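Local coordinates for protein cytosolic IMP-GMP specific 5'-nucleotidase (Legionella pneumophila subsp. pneumophila, PDB 4OHF) that breaks down selected nucleoside monophosphates, probably as a magnesium-dependent 5'-nucleotidase of the HAD superfamily that is specific for IMP and GMP, at residues 4-9 and 444-449; 130-135 and 159-164; 189-194 and 222-227; 335-340 and 399-404. All coordinates share one frame; numbering follows the deposited sequence.

Interaction 1: 4-9 and 444-449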
loop_
_atom_site.group_PDB
_atom_site.type_symbol
_atom_site.label_atom_id
_atom_site.label_comp_id
_atom_site.label_asym_id
_atom_site.label_seq_id
_atom_site.Cartn_x
_atom_site.Cartn_y
_atom_site.Cartn_z
ATOM N N HIS B 4 32.367 -27.878 13.322
ATOM C CA HIS B 4 31.420 -27.963 12.208
ATOM C C HIS B 4 29.962 -28.020 12.687
ATOM O O HIS B 4 29.177 -28.846 12.228
ATOM C CB HIS B 4 31.716 -29.200 11.345
ATOM C CG HIS B 4 32.886 -29.046 10.418
ATOM N ND1 HIS B 4 32.927 -28.097 9.415
ATOM C CD2 HIS B 4 34.036 -29.757 10.308
ATOM C CE1 HIS B 4 34.048 -28.232 8.727
ATOM N NE2 HIS B 4 34.739 -29.230 9.248
ATOM N N LYS B 5 29.595 -27.127 13.595
ATOM C CA LYS B 5 28.248 -27.095 14.141
ATOM C C LYS B 5 27.205 -26.505 13.211
ATOM O O LYS B 5 27.456 -25.531 12.512
ATOM C CB LYS B 5 28.232 -26.300 15.440
ATOM C CG LYS B 5 29.308 -26.715 16.407
ATOM C CD LYS B 5 28.812 -26.700 17.849
ATOM C CE LYS B 5 27.793 -27.795 18.073
ATOM N NZ LYS B 5 28.358 -29.097 17.620
ATOM N N VAL B 6 26.026 -27.115 13.209
ATOM C CA VAL B 6 24.913 -26.642 12.403
ATOM C C VAL B 6 23.792 -26.289 13.371
ATOM O O VAL B 6 23.341 -27.120 14.140
ATOM C CB VAL B 6 24.439 -27.718 11.402
ATOM C CG1 VAL B 6 23.107 -27.313 10.785
ATOM C CG2 VAL B 6 25.487 -27.896 10.313
ATOM N N PHE B 7 23.358 -25.038 13.339
ATOM C CA PHE B 7 22.308 -24.569 14.220
ATOM C C PHE B 7 20.967 -24.729 13.549
ATOM O O PHE B 7 20.821 -24.408 12.375
ATOM C CB PHE B 7 22.605 -23.129 14.581
ATOM C CG PHE B 7 24.010 -22.947 15.051
ATOM C CD1 PHE B 7 24.443 -23.554 16.228
ATOM C CD2 PHE B 7 24.933 -22.257 14.273
ATOM C CE1 PHE B 7 25.780 -23.480 16.617
ATOM C CE2 PHE B 7 26.270 -22.176 14.652
ATOM C CZ PHE B 7 26.699 -22.788 15.825
ATOM N N VAL B 8 19.996 -25.241 14.304
ATOM C CA VAL B 8 18.669 -25.522 13.773
ATOM C C VAL B 8 17.554 -24.644 14.325
ATOM O O VAL B 8 17.353 -24.570 15.534
ATOM C CB VAL B 8 18.300 -27.012 14.022
ATOM C CG1 VAL B 8 17.079 -27.390 13.221
ATOM C CG2 VAL B 8 19.490 -27.909 13.683
ATOM N N ASN B 9 16.837 -23.977 13.425
ATOM C CA ASN B 9 15.713 -23.131 13.814
ATOM C C ASN B 9 14.393 -23.875 13.615
ATOM O O ASN B 9 13.432 -23.661 14.343
ATOM C CB ASN B 9 15.678 -21.837 12.992
ATOM C CG ASN B 9 16.855 -20.922 13.291
ATOM O OD1 ASN B 9 17.268 -20.785 14.445
ATOM N ND2 ASN B 9 17.397 -20.279 12.252
ATOM N N THR B 444 20.753 -36.717 7.778
ATOM C CA THR B 444 20.499 -36.045 9.051
ATOM C C THR B 444 19.109 -35.426 9.211
ATOM O O THR B 444 18.641 -34.700 8.343
ATOM C CB THR B 444 21.517 -34.914 9.269
ATOM O OG1 THR B 444 22.850 -35.438 9.173
ATOM C CG2 THR B 444 21.321 -34.280 10.622
ATOM N N TYR B 445 18.450 -35.713 10.328
ATOM C CA TYR B 445 17.142 -35.117 10.590
ATOM C C TYR B 445 17.430 -33.999 11.601
ATOM O O TYR B 445 17.717 -34.274 12.773
ATOM C CB TYR B 445 16.181 -36.136 11.208
ATOM C CG TYR B 445 14.731 -35.680 11.305
ATOM C CD1 TYR B 445 13.790 -36.087 10.359
ATOM C CD2 TYR B 445 14.294 -34.866 12.357
ATOM C CE1 TYR B 445 12.446 -35.708 10.455
ATOM C CE2 TYR B 445 12.953 -34.474 12.461
ATOM C CZ TYR B 445 12.030 -34.903 11.501
ATOM O OH TYR B 445 10.700 -34.531 11.580
ATOM N N PHE B 446 17.374 -32.752 11.141
ATOM C CA PHE B 446 17.636 -31.597 11.984
ATOM C C PHE B 446 16.419 -31.138 12.790
ATOM O O PHE B 446 15.352 -30.867 12.227
ATOM C CB PHE B 446 18.124 -30.427 11.125
ATOM C CG PHE B 446 19.517 -30.601 10.576
ATOM C CD1 PHE B 446 20.626 -30.585 11.418
ATOM C CD2 PHE B 446 19.727 -30.751 9.213
ATOM C CE1 PHE B 446 21.918 -30.714 10.904
ATOM C CE2 PHE B 446 21.020 -30.879 8.696
ATOM C CZ PHE B 446 22.108 -30.860 9.544
ATOM N N ARG B 447 16.588 -31.050 14.105
ATOM C CA ARG B 447 15.530 -30.584 15.007
ATOM C C ARG B 447 16.055 -29.406 15.822
ATOM O O ARG B 447 17.263 -29.265 16.042
ATOM C CB ARG B 447 15.090 -31.682 15.982
ATOM C CG ARG B 447 14.266 -32.802 15.385
ATOM C CD ARG B 447 14.105 -33.941 16.394
ATOM N NE ARG B 447 13.346 -35.057 15.838
ATOM C CZ ARG B 447 12.060 -34.982 15.522
ATOM N NH1 ARG B 447 11.403 -33.849 15.720
ATOM N NH2 ARG B 447 11.441 -36.023 14.979
ATOM N N ALA B 448 15.142 -28.565 16.286
ATOM C CA ALA B 448 15.532 -27.422 17.086
ATOM C C ALA B 448 15.318 -27.710 18.560
ATOM O O ALA B 448 14.365 -28.395 18.936
ATOM C CB ALA B 448 14.725 -26.226 16.683
ATOM N N ASN B 449 16.209 -27.196 19.395
ATOM C CA ASN B 449 16.082 -27.366 20.833
ATOM C C ASN B 449 14.954 -26.424 21.228
ATOM O O ASN B 449 14.856 -25.332 20.671
ATOM C CB ASN B 449 17.370 -26.934 21.524
ATOM C CG ASN B 449 18.589 -27.684 21.012
ATOM O OD1 ASN B 449 19.712 -27.166 21.046
ATOM N ND2 ASN B 449 18.378 -28.918 20.549
#
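Val8 spreads both of its methyls over the backbone and ring base of 444-449. CG1 stands anti to the backbone N (chi1 -168°) and reaches toward Ala448, 4.3 Å from its CB, while CG2 takes the place beside N and comes within 3.7 Å of Phe446 CD1. The two branches lie on the carbonyl of Arg447, whose O is 3.2 Å from Val8 CB. A beta-branched residue suits this spot, because its short, forked side chain covers a large area without needing depth.

Two residues earlier, on the same side of the chain, Val6 repeats the approach further along the ring: its CG1 touches Phe446 CE1 at 3.6 Å. Both valine side chains cross the phenylalanine at about a right angle. Thr444 CG2, from Phe446's own segment, lies over the centre of one ring face, and Ile12 and Leu437 pack on the same side chain. At the other end the small Ala448 places its CB beside Val8 O and Val8 CG1.

The two segments are not paired as strands. Phe7 and Asn9 bond through their backbones to Tyr430 and Cys428, whereas Phe446 pairs with Ile12 of strand 12-13. Lys351 of the second subunit bonds to Tyr445 O. The contact thus packs the C-terminal residues 444-449 against strand 7-8, which is, within this chain, one of the two outermost strands of the mixed sheet of this HAD-type fold.

Interaction 2: 130-135 and 159-164; sequences IAFCIL and DVQYCV
Two consecutive helices, 129-143 and 153-170, pack roughly antiparallel beside helix 33-51, in a helical part of the fold away from the magnesium and GMP sites: the axes of the short segments run at 144° to each other and come no closer than 11.1 Å. That spacing is wide, and a phenylalanine is long enough to bridge it.

The main interaction is a CH-pi contact. Val160 sets its CG1 methyl almost on the normal through the centre of the Phe132 ring, 3.8 Å from the centroid. Phe132 reaches it because its CG is anti to the backbone N (chi1 -163°), which swings the ring across to the partner helix although its first bond does not point there.

Apolar packing fills in around this pair. Leu135, one turn further along, brings CD2 to 4.2 Å from the same Val160 CG1, while Val164 CG2 meets the ring obliquely. Leu135 also packs on Val44 and Leu48, so its branched end lies among three helices.

The remaining contact is polar against aromatic. Gln161 bends at chi2, giving its amide NE2 to Asp165 and turning the oxygen back toward the ring, where OE1 lies near the ring plane, 3.3 Å from Phe132 CE2.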
loop_
_atom_site.group_PDB
_atom_site.type_symbol
_atom_site.label_atom_id
_atom_site.label_comp_id
_atom_site.label_asym_id
_atom_site.label_seq_id
_atom_site.Cartn_x
_atom_site.Cartn_y
_atom_site.Cartn_z
ATOM N N ILE B 130 28.450 -3.946 5.516
ATOM C CA ILE B 130 29.417 -3.410 6.442
ATOM C C ILE B 130 30.188 -2.263 5.815
ATOM O O ILE B 130 30.402 -1.240 6.455
ATOM C CB ILE B 130 30.347 -4.533 6.930
ATOM C CG1 ILE B 130 29.609 -5.348 7.997
ATOM C CG2 ILE B 130 31.650 -3.959 7.458
ATOM C CD1 ILE B 130 30.291 -6.635 8.419
ATOM N N ALA B 131 30.594 -2.414 4.563
ATOM C CA ALA B 131 31.314 -1.340 3.892
ATOM C C ALA B 131 30.363 -0.146 3.760
ATOM O O ALA B 131 30.746 1.008 4.001
ATOM C CB ALA B 131 31.779 -1.792 2.518
ATOM N N PHE B 132 29.118 -0.430 3.392
ATOM C CA PHE B 132 28.120 0.614 3.232
ATOM C C PHE B 132 28.025 1.458 4.499
ATOM O O PHE B 132 28.076 2.688 4.434
ATOM C CB PHE B 132 26.752 0.002 2.922
ATOM C CG PHE B 132 25.754 0.982 2.349
ATOM C CD1 PHE B 132 25.464 2.173 3.002
ATOM C CD2 PHE B 132 25.092 0.702 1.157
ATOM C CE1 PHE B 132 24.527 3.075 2.482
ATOM C CE2 PHE B 132 24.153 1.598 0.625
ATOM C CZ PHE B 132 23.874 2.788 1.294
ATOM N N CYS B 133 27.888 0.792 5.645
ATOM C CA CYS B 133 27.768 1.477 6.931
ATOM C C CYS B 133 28.969 2.341 7.262
ATOM O O CYS B 133 28.815 3.500 7.630
ATOM C CB CYS B 133 27.545 0.472 8.059
ATOM S SG CYS B 133 25.879 -0.211 8.120
ATOM N N ILE B 134 30.164 1.782 7.136
ATOM C CA ILE B 134 31.370 2.541 7.429
ATOM C C ILE B 134 31.449 3.780 6.536
ATOM O O ILE B 134 31.617 4.903 7.025
ATOM C CB ILE B 134 32.626 1.700 7.211
ATOM C CG1 ILE B 134 32.644 0.535 8.205
ATOM C CG2 ILE B 134 33.856 2.579 7.362
ATOM C CD1 ILE B 134 33.773 -0.442 7.982
ATOM N N LEU B 135 31.314 3.576 5.227
ATOM C CA LEU B 135 31.366 4.691 4.300
ATOM C C LEU B 135 30.288 5.731 4.614
ATOM O O LEU B 135 30.595 6.907 4.790
ATOM C CB LEU B 135 31.199 4.205 2.866
ATOM C CG LEU B 135 31.293 5.316 1.810
ATOM C CD1 LEU B 135 32.605 6.028 1.988
ATOM C CD2 LEU B 135 31.187 4.751 0.404
ATOM N N ASP B 159 23.013 7.753 -3.336
ATOM C CA ASP B 159 24.154 7.821 -4.239
ATOM C C ASP B 159 25.041 6.613 -3.990
ATOM O O ASP B 159 25.401 5.885 -4.924
ATOM C CB ASP B 159 24.972 9.096 -4.018
ATOM C CG ASP B 159 24.282 10.346 -4.556
ATOM O OD1 ASP B 159 23.374 10.225 -5.419
ATOM O OD2 ASP B 159 24.671 11.452 -4.116
ATOM N N VAL B 160 25.384 6.409 -2.719
ATOM C CA VAL B 160 26.222 5.294 -2.320
ATOM C C VAL B 160 25.633 3.978 -2.813
ATOM O O VAL B 160 26.362 3.144 -3.350
ATOM C CB VAL B 160 26.390 5.240 -0.787
ATOM C CG1 VAL B 160 27.123 3.985 -0.394
ATOM C CG2 VAL B 160 27.152 6.455 -0.304
ATOM N N GLN B 161 24.322 3.790 -2.654
ATOM C CA GLN B 161 23.684 2.548 -3.102
ATOM C C GLN B 161 23.842 2.407 -4.604
ATOM O O GLN B 161 24.039 1.307 -5.118
ATOM C CB GLN B 161 22.195 2.526 -2.743
ATOM C CG GLN B 161 21.462 1.257 -3.192
ATOM C CD GLN B 161 22.024 -0.014 -2.563
ATOM O OE1 GLN B 161 22.143 -0.115 -1.339
ATOM N NE2 GLN B 161 22.365 -0.990 -3.399
ATOM N N TYR B 162 23.757 3.532 -5.304
ATOM C CA TYR B 162 23.904 3.538 -6.746
ATOM C C TYR B 162 25.291 3.036 -7.131
ATOM O O TYR B 162 25.428 2.199 -8.026
ATOM C CB TYR B 162 23.678 4.952 -7.292
ATOM C CG TYR B 162 23.888 5.089 -8.789
ATOM C CD1 TYR B 162 25.141 5.415 -9.314
ATOM C CD2 TYR B 162 22.837 4.884 -9.682
ATOM C CE1 TYR B 162 25.340 5.536 -10.695
ATOM C CE2 TYR B 162 23.026 4.999 -11.060
ATOM C CZ TYR B 162 24.278 5.325 -11.559
ATOM O OH TYR B 162 24.465 5.429 -12.921
ATOM N N CYS B 163 26.316 3.545 -6.459
ATOM C CA CYS B 163 27.677 3.123 -6.744
ATOM C C CYS B 163 27.875 1.638 -6.501
ATOM O O CYS B 163 28.517 0.954 -7.309
ATOM C CB CYS B 163 28.663 3.894 -5.888
ATOM S SG CYS B 163 28.735 5.627 -6.279
ATOM N N VAL B 164 27.330 1.144 -5.389
ATOM C CA VAL B 164 27.447 -0.268 -5.042
ATOM C C VAL B 164 26.856 -1.134 -6.154
ATOM O O VAL B 164 27.462 -2.127 -6.569
ATOM C CB VAL B 164 26.718 -0.612 -3.709
ATOM C CG1 VAL B 164 26.959 -2.067 -3.360
ATOM C CG2 VAL B 164 27.211 0.271 -2.582
#

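Interaction 3: 189-194 and 222-227; sequences KEVVEG and YALSPF
Phe227 lays its ring flat against the N-terminal part of helix 189-200, one face pressed on the backbone of Lys189. The CA of Lys189 stands 3.6 Å from the ring centroid and only 7° off the ring normal, a CH-pi contact made by the main chain rather than by a side-chain tip. The lysine side chain crosses the phenylalanine at about a right angle: CB passes 3.7 Å from Phe227 CD1, and the chain then leads away, its NZ making a long salt bridge to Glu190. Lysine suits the position because its aliphatic root covers the ring while its charge is carried off. The opposite face of the ring lies over CB of Pro226, its own neighbour, which leaves the phenylalanine sandwiched between Lys189 and a proline.

Val192 comes at the ring obliquely, and its two methyls divide the work. CG1, anti to the backbone N (chi1 166°), approaches Phe227 O, while CG2 is directed between Phe227 and Leu224, 3.9 Å from Phe227 CD2 and 3.8 Å from Leu224 CD2. Leu224 meets this valine obliquely in turn, and its CD2 also approaches Val191 CG1, at 4.3 Å. Val191 and Val192, adjacent in the helix, thus share Leu224 CD2.

The contact joins the N-terminal part of helix 189-200 to the C-terminal part of helix 213-224, near a short 3-10 segment. These helices precede and follow strand 204-208 of the central mixed sheet, an alpha-beta-alpha succession. Ile366 of the second subunit packs on Lys189 and Glu193, while Phe238 and Leu228 lie beside Leu224 and Val192.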
loop_
_atom_site.group_PDB
_atom_site.type_symbol
_atom_site.label_atom_id
_atom_site.label_comp_id
_atom_site.label_asym_id
_atom_site.label_seq_id
_atom_site.Cartn_x
_atom_site.Cartn_y
_atom_site.Cartn_z
ATOM N N LYS B 189 39.686 -27.849 0.963
ATOM C CA LYS B 189 39.499 -29.230 0.538
ATOM C C LYS B 189 38.167 -29.808 1.009
ATOM O O LYS B 189 37.452 -30.447 0.244
ATOM C CB LYS B 189 40.648 -30.104 1.063
ATOM C CG LYS B 189 40.471 -31.596 0.785
ATOM C CD LYS B 189 41.752 -32.418 0.999
ATOM C CE LYS B 189 42.231 -32.417 2.455
ATOM N NZ LYS B 189 42.704 -31.077 2.920
ATOM N N GLU B 190 37.830 -29.571 2.265
ATOM C CA GLU B 190 36.593 -30.091 2.824
ATOM C C GLU B 190 35.349 -29.868 1.950
ATOM O O GLU B 190 34.500 -30.753 1.839
ATOM C CB GLU B 190 36.363 -29.499 4.218
ATOM C CG GLU B 190 37.388 -29.909 5.294
ATOM C CD GLU B 190 38.833 -29.467 4.988
ATOM O OE1 GLU B 190 39.073 -28.281 4.662
ATOM O OE2 GLU B 190 39.744 -30.318 5.090
ATOM N N VAL B 191 35.234 -28.695 1.332
ATOM C CA VAL B 191 34.075 -28.399 0.495
ATOM C C VAL B 191 33.911 -29.457 -0.582
ATOM O O VAL B 191 32.828 -30.008 -0.749
ATOM C CB VAL B 191 34.184 -27.005 -0.192
ATOM C CG1 VAL B 191 33.096 -26.855 -1.239
ATOM C CG2 VAL B 191 34.056 -25.903 0.835
ATOM N N VAL B 192 34.991 -29.734 -1.309
ATOM C CA VAL B 192 34.957 -30.733 -2.368
ATOM C C VAL B 192 34.636 -32.118 -1.816
ATOM O O VAL B 192 33.783 -32.826 -2.357
ATOM C CB VAL B 192 36.291 -30.761 -3.148
ATOM C CG1 VAL B 192 36.383 -32.007 -4.009
ATOM C CG2 VAL B 192 36.373 -29.532 -4.045
ATOM N N GLU B 193 35.305 -32.507 -0.740
ATOM C CA GLU B 193 35.025 -33.810 -0.151
ATOM C C GLU B 193 33.554 -33.863 0.240
ATOM O O GLU B 193 32.870 -34.870 0.018
ATOM C CB GLU B 193 35.892 -34.062 1.088
ATOM C CG GLU B 193 37.398 -34.066 0.844
ATOM C CD GLU B 193 37.799 -34.747 -0.476
ATOM O OE1 GLU B 193 37.274 -35.854 -0.776
ATOM O OE2 GLU B 193 38.649 -34.172 -1.209
ATOM N N GLY B 194 33.071 -32.765 0.814
ATOM C CA GLY B 194 31.689 -32.677 1.244
ATOM C C GLY B 194 30.690 -32.878 0.129
ATOM O O GLY B 194 29.725 -33.629 0.275
ATOM N N TYR B 222 39.249 -22.559 -10.289
ATOM C CA TYR B 222 40.288 -22.144 -9.353
ATOM C C TYR B 222 40.114 -22.705 -7.938
ATOM O O TYR B 222 41.086 -23.148 -7.315
ATOM C CB TYR B 222 40.357 -20.607 -9.277
ATOM C CG TYR B 222 41.336 -20.080 -8.243
ATOM C CD1 TYR B 222 42.700 -19.959 -8.532
ATOM C CD2 TYR B 222 40.909 -19.747 -6.963
ATOM C CE1 TYR B 222 43.611 -19.518 -7.564
ATOM C CE2 TYR B 222 41.805 -19.306 -5.993
ATOM C CZ TYR B 222 43.158 -19.195 -6.296
ATOM O OH TYR B 222 44.050 -18.773 -5.323
ATOM N N ALA B 223 38.884 -22.698 -7.432
ATOM C CA ALA B 223 38.630 -23.151 -6.066
ATOM C C ALA B 223 38.242 -24.609 -5.819
ATOM O O ALA B 223 38.285 -25.065 -4.678
ATOM C CB ALA B 223 37.599 -22.233 -5.417
ATOM N N LEU B 224 37.870 -25.350 -6.854
ATOM C CA LEU B 224 37.483 -26.739 -6.642
ATOM C C LEU B 224 38.427 -27.770 -7.266
ATOM O O LEU B 224 38.774 -28.776 -6.645
ATOM C CB LEU B 224 36.064 -26.971 -7.166
ATOM C CG LEU B 224 34.980 -26.053 -6.606
ATOM C CD1 LEU B 224 33.666 -26.368 -7.258
ATOM C CD2 LEU B 224 34.884 -26.220 -5.100
ATOM N N SER B 225 38.836 -27.522 -8.500
ATOM C CA SER B 225 39.710 -28.442 -9.213
ATOM C C SER B 225 40.885 -28.955 -8.392
ATOM O O SER B 225 41.126 -30.161 -8.332
ATOM C CB SER B 225 40.219 -27.783 -10.500
ATOM O OG SER B 225 39.160 -27.596 -11.429
ATOM N N PRO B 226 41.625 -28.053 -7.730
ATOM C CA PRO B 226 42.773 -28.483 -6.927
ATOM C C PRO B 226 42.542 -29.707 -6.034
ATOM O O PRO B 226 43.499 -30.339 -5.610
ATOM C CB PRO B 226 43.113 -27.228 -6.122
ATOM C CG PRO B 226 42.765 -26.145 -7.054
ATOM C CD PRO B 226 41.427 -26.599 -7.608
ATOM N N PHE B 227 41.288 -30.054 -5.764
ATOM C CA PHE B 227 40.985 -31.189 -4.885
ATOM C C PHE B 227 40.233 -32.325 -5.568
ATOM O O PHE B 227 39.628 -33.171 -4.903
ATOM C CB PHE B 227 40.161 -30.712 -3.688
ATOM C CG PHE B 227 40.666 -29.449 -3.078
ATOM C CD1 PHE B 227 41.837 -29.442 -2.334
ATOM C CD2 PHE B 227 39.976 -28.254 -3.266
ATOM C CE1 PHE B 227 42.317 -28.263 -1.781
ATOM C CE2 PHE B 227 40.447 -27.068 -2.717
ATOM C CZ PHE B 227 41.623 -27.074 -1.972
#

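Interaction 4: 335-340 and 399-404; sequences IRALPI and NSFYNP
The backbone of 335-340 breaks at Ala337 between two helices, 327-336 and 338-367, and faces a type I beta turn running from Asn399 to Tyr402, with Ala337 and Phe401 nearest in register, their CA atoms 6.3 Å apart. Phe401 points across and carries most of the contact. Its ring lies flat over the break: Ala337 CA sits 3.8 Å from the ring centroid, 4° from the normal, as a CH-pi contact, and Ala337 CB touches Phe401 CG at 3.6 Å. Alanine suits the site, since its methyl is small enough to lie over the ring face.

This packing brings together the two ends of a long helical hairpin. Helices 338-367 and 374-399 run out and back, and the contact lies at their base, where the first departs and the turn after the second begins.

Around the ring, Arg336 sets its CB 3.7 Å from Phe401 CD2, so that its aliphatic part does the packing; its NH1 has a long, weak ion pair with Glu329. Ile340 crosses Phe401 obliquely, its CG1 4.0 Å from CE1, and also packs on Leu394 and Gln398 of helix 374-399. Tyr402 lies under its neighbour, with Phe401 CB over the centre of one ring face. Its hydroxyl, 3.9 Å from Ala337 CB, makes a weak hydrogen bond to Glu341, while Phe401 O accepts one from Ser333 OG.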
loop_
_atom_site.group_PDB
_atom_site.type_symbol
_atom_site.label_atom_id
_atom_site.label_comp_id
_atom_site.label_asym_id
_atom_site.label_seq_id
_atom_site.Cartn_x
_atom_site.Cartn_y
_atom_site.Cartn_z
ATOM N N ILE B 335 32.926 -17.590 23.792
ATOM C CA ILE B 335 33.727 -18.554 24.522
ATOM C C ILE B 335 34.750 -17.818 25.385
ATOM O O ILE B 335 34.997 -18.183 26.529
ATOM C CB ILE B 335 34.486 -19.470 23.557
ATOM C CG1 ILE B 335 33.500 -20.167 22.621
ATOM C CG2 ILE B 335 35.326 -20.468 24.348
ATOM C CD1 ILE B 335 34.139 -21.122 21.633
ATOM N N ARG B 336 35.357 -16.783 24.820
ATOM C CA ARG B 336 36.348 -15.990 25.532
ATOM C C ARG B 336 35.691 -15.170 26.620
ATOM O O ARG B 336 36.369 -14.593 27.468
ATOM C CB ARG B 336 37.060 -15.052 24.565
ATOM C CG ARG B 336 38.468 -15.493 24.179
ATOM C CD ARG B 336 38.772 -15.102 22.741
ATOM N NE ARG B 336 38.121 -13.847 22.382
ATOM C CZ ARG B 336 37.835 -13.474 21.136
ATOM N NH1 ARG B 336 38.146 -14.263 20.106
ATOM N NH2 ARG B 336 37.221 -12.314 20.921
ATOM N N ALA B 337 34.366 -15.123 26.603
ATOM C CA ALA B 337 33.641 -14.324 27.570
ATOM C C ALA B 337 32.911 -15.194 28.570
ATOM O O ALA B 337 32.289 -14.686 29.518
ATOM C CB ALA B 337 32.658 -13.396 26.846
ATOM N N LEU B 338 32.995 -16.502 28.368
ATOM C CA LEU B 338 32.323 -17.437 29.260
ATOM C C LEU B 338 32.537 -17.143 30.738
ATOM O O LEU B 338 31.594 -16.833 31.455
ATOM C CB LEU B 338 32.747 -18.871 28.957
ATOM C CG LEU B 338 31.744 -19.683 28.122
ATOM C CD1 LEU B 338 32.214 -21.129 28.085
ATOM C CD2 LEU B 338 30.343 -19.617 28.725
ATOM N N PRO B 339 33.780 -17.216 31.212
ATOM C CA PRO B 339 33.956 -16.933 32.632
ATOM C C PRO B 339 33.247 -15.659 33.103
ATOM O O PRO B 339 32.673 -15.647 34.192
ATOM C CB PRO B 339 35.475 -16.879 32.786
ATOM C CG PRO B 339 35.951 -16.459 31.430
ATOM C CD PRO B 339 35.075 -17.239 30.507
ATOM N N ILE B 340 33.269 -14.593 32.306
ATOM C CA ILE B 340 32.588 -13.368 32.717
ATOM C C ILE B 340 31.066 -13.539 32.636
ATOM O O ILE B 340 30.332 -13.039 33.488
ATOM C CB ILE B 340 32.999 -12.150 31.849
ATOM C CG1 ILE B 340 34.427 -11.714 32.180
ATOM C CG2 ILE B 340 32.074 -10.976 32.125
ATOM C CD1 ILE B 340 34.561 -10.989 33.529
ATOM N N ASN B 399 31.724 -6.388 27.546
ATOM C CA ASN B 399 31.703 -5.671 26.283
ATOM C C ASN B 399 33.024 -5.697 25.515
ATOM O O ASN B 399 33.034 -5.676 24.278
ATOM C CB ASN B 399 31.248 -4.230 26.521
ATOM C CG ASN B 399 29.758 -4.137 26.783
ATOM O OD1 ASN B 399 29.233 -3.072 27.101
ATOM N ND2 ASN B 399 29.063 -5.264 26.642
ATOM N N SER B 400 34.130 -5.756 26.245
ATOM C CA SER B 400 35.443 -5.783 25.623
ATOM C C SER B 400 35.703 -7.033 24.764
ATOM O O SER B 400 36.694 -7.066 24.023
ATOM C CB SER B 400 36.532 -5.661 26.690
ATOM O OG SER B 400 36.455 -6.722 27.626
ATOM N N PHE B 401 34.837 -8.050 24.868
ATOM C CA PHE B 401 34.988 -9.272 24.069
ATOM C C PHE B 401 34.320 -9.165 22.692
ATOM O O PHE B 401 34.534 -10.004 21.823
ATOM C CB PHE B 401 34.401 -10.487 24.794
ATOM C CG PHE B 401 35.153 -10.888 26.027
ATOM C CD1 PHE B 401 34.807 -10.363 27.274
ATOM C CD2 PHE B 401 36.229 -11.767 25.946
ATOM C CE1 PHE B 401 35.535 -10.717 28.419
ATOM C CE2 PHE B 401 36.955 -12.117 27.083
ATOM C CZ PHE B 401 36.612 -11.598 28.316
ATOM N N TYR B 402 33.519 -8.125 22.499
ATOM C CA TYR B 402 32.821 -7.930 21.240
ATOM C C TYR B 402 33.123 -6.552 20.679
ATOM O O TYR B 402 33.730 -5.723 21.354
ATOM C CB TYR B 402 31.314 -8.080 21.458
ATOM C CG TYR B 402 30.941 -9.352 22.187
ATOM C CD1 TYR B 402 31.025 -10.587 21.549
ATOM C CD2 TYR B 402 30.509 -9.321 23.511
ATOM C CE1 TYR B 402 30.684 -11.761 22.202
ATOM C CE2 TYR B 402 30.166 -10.503 24.185
ATOM C CZ TYR B 402 30.255 -11.724 23.513
ATOM O OH TYR B 402 29.895 -12.903 24.131
ATOM N N ASN B 403 32.693 -6.323 19.444
ATOM C CA ASN B 403 32.886 -5.057 18.761
ATOM C C ASN B 403 32.532 -3.895 19.702
ATOM O O ASN B 403 31.398 -3.789 20.177
ATOM C CB ASN B 403 32.010 -5.044 17.502
ATOM C CG ASN B 403 32.054 -3.721 16.780
ATOM O OD1 ASN B 403 31.513 -2.725 17.267
ATOM N ND2 ASN B 403 32.713 -3.693 15.617
ATOM N N PRO B 404 33.504 -3.013 19.998
ATOM C CA PRO B 404 33.262 -1.878 20.897
ATOM C C PRO B 404 32.076 -0.958 20.603
ATOM O O PRO B 404 31.402 -0.498 21.527
ATOM C CB PRO B 404 34.608 -1.133 20.898
ATOM C CG PRO B 404 35.301 -1.596 19.669
ATOM C CD PRO B 404 34.913 -3.045 19.573
#

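Overall arrangement
Interaction 1 joins segments near the two ends of the chain, and the other three lie between its segments, following one another in series. None touches another: interactions 1 and 3 come nearest, about 5 Å between closest atoms, and 2 and 4 about 8 Å. Interactions 1 and 2 lie on opposite sides of the chain's centre. The side chains of Val164 (interaction 2) and Val191 (interaction 3) are each about 13 Å from the magnesium ion, held by Asp23, Asp25 and Asp303. The side chain of Asn9 is about 11 Å from bound GMP and about 8 and 10 Å from those of Arg86 and Tyr421 in its pocket. Interactions 1, 3 and 4 touch the second subunit.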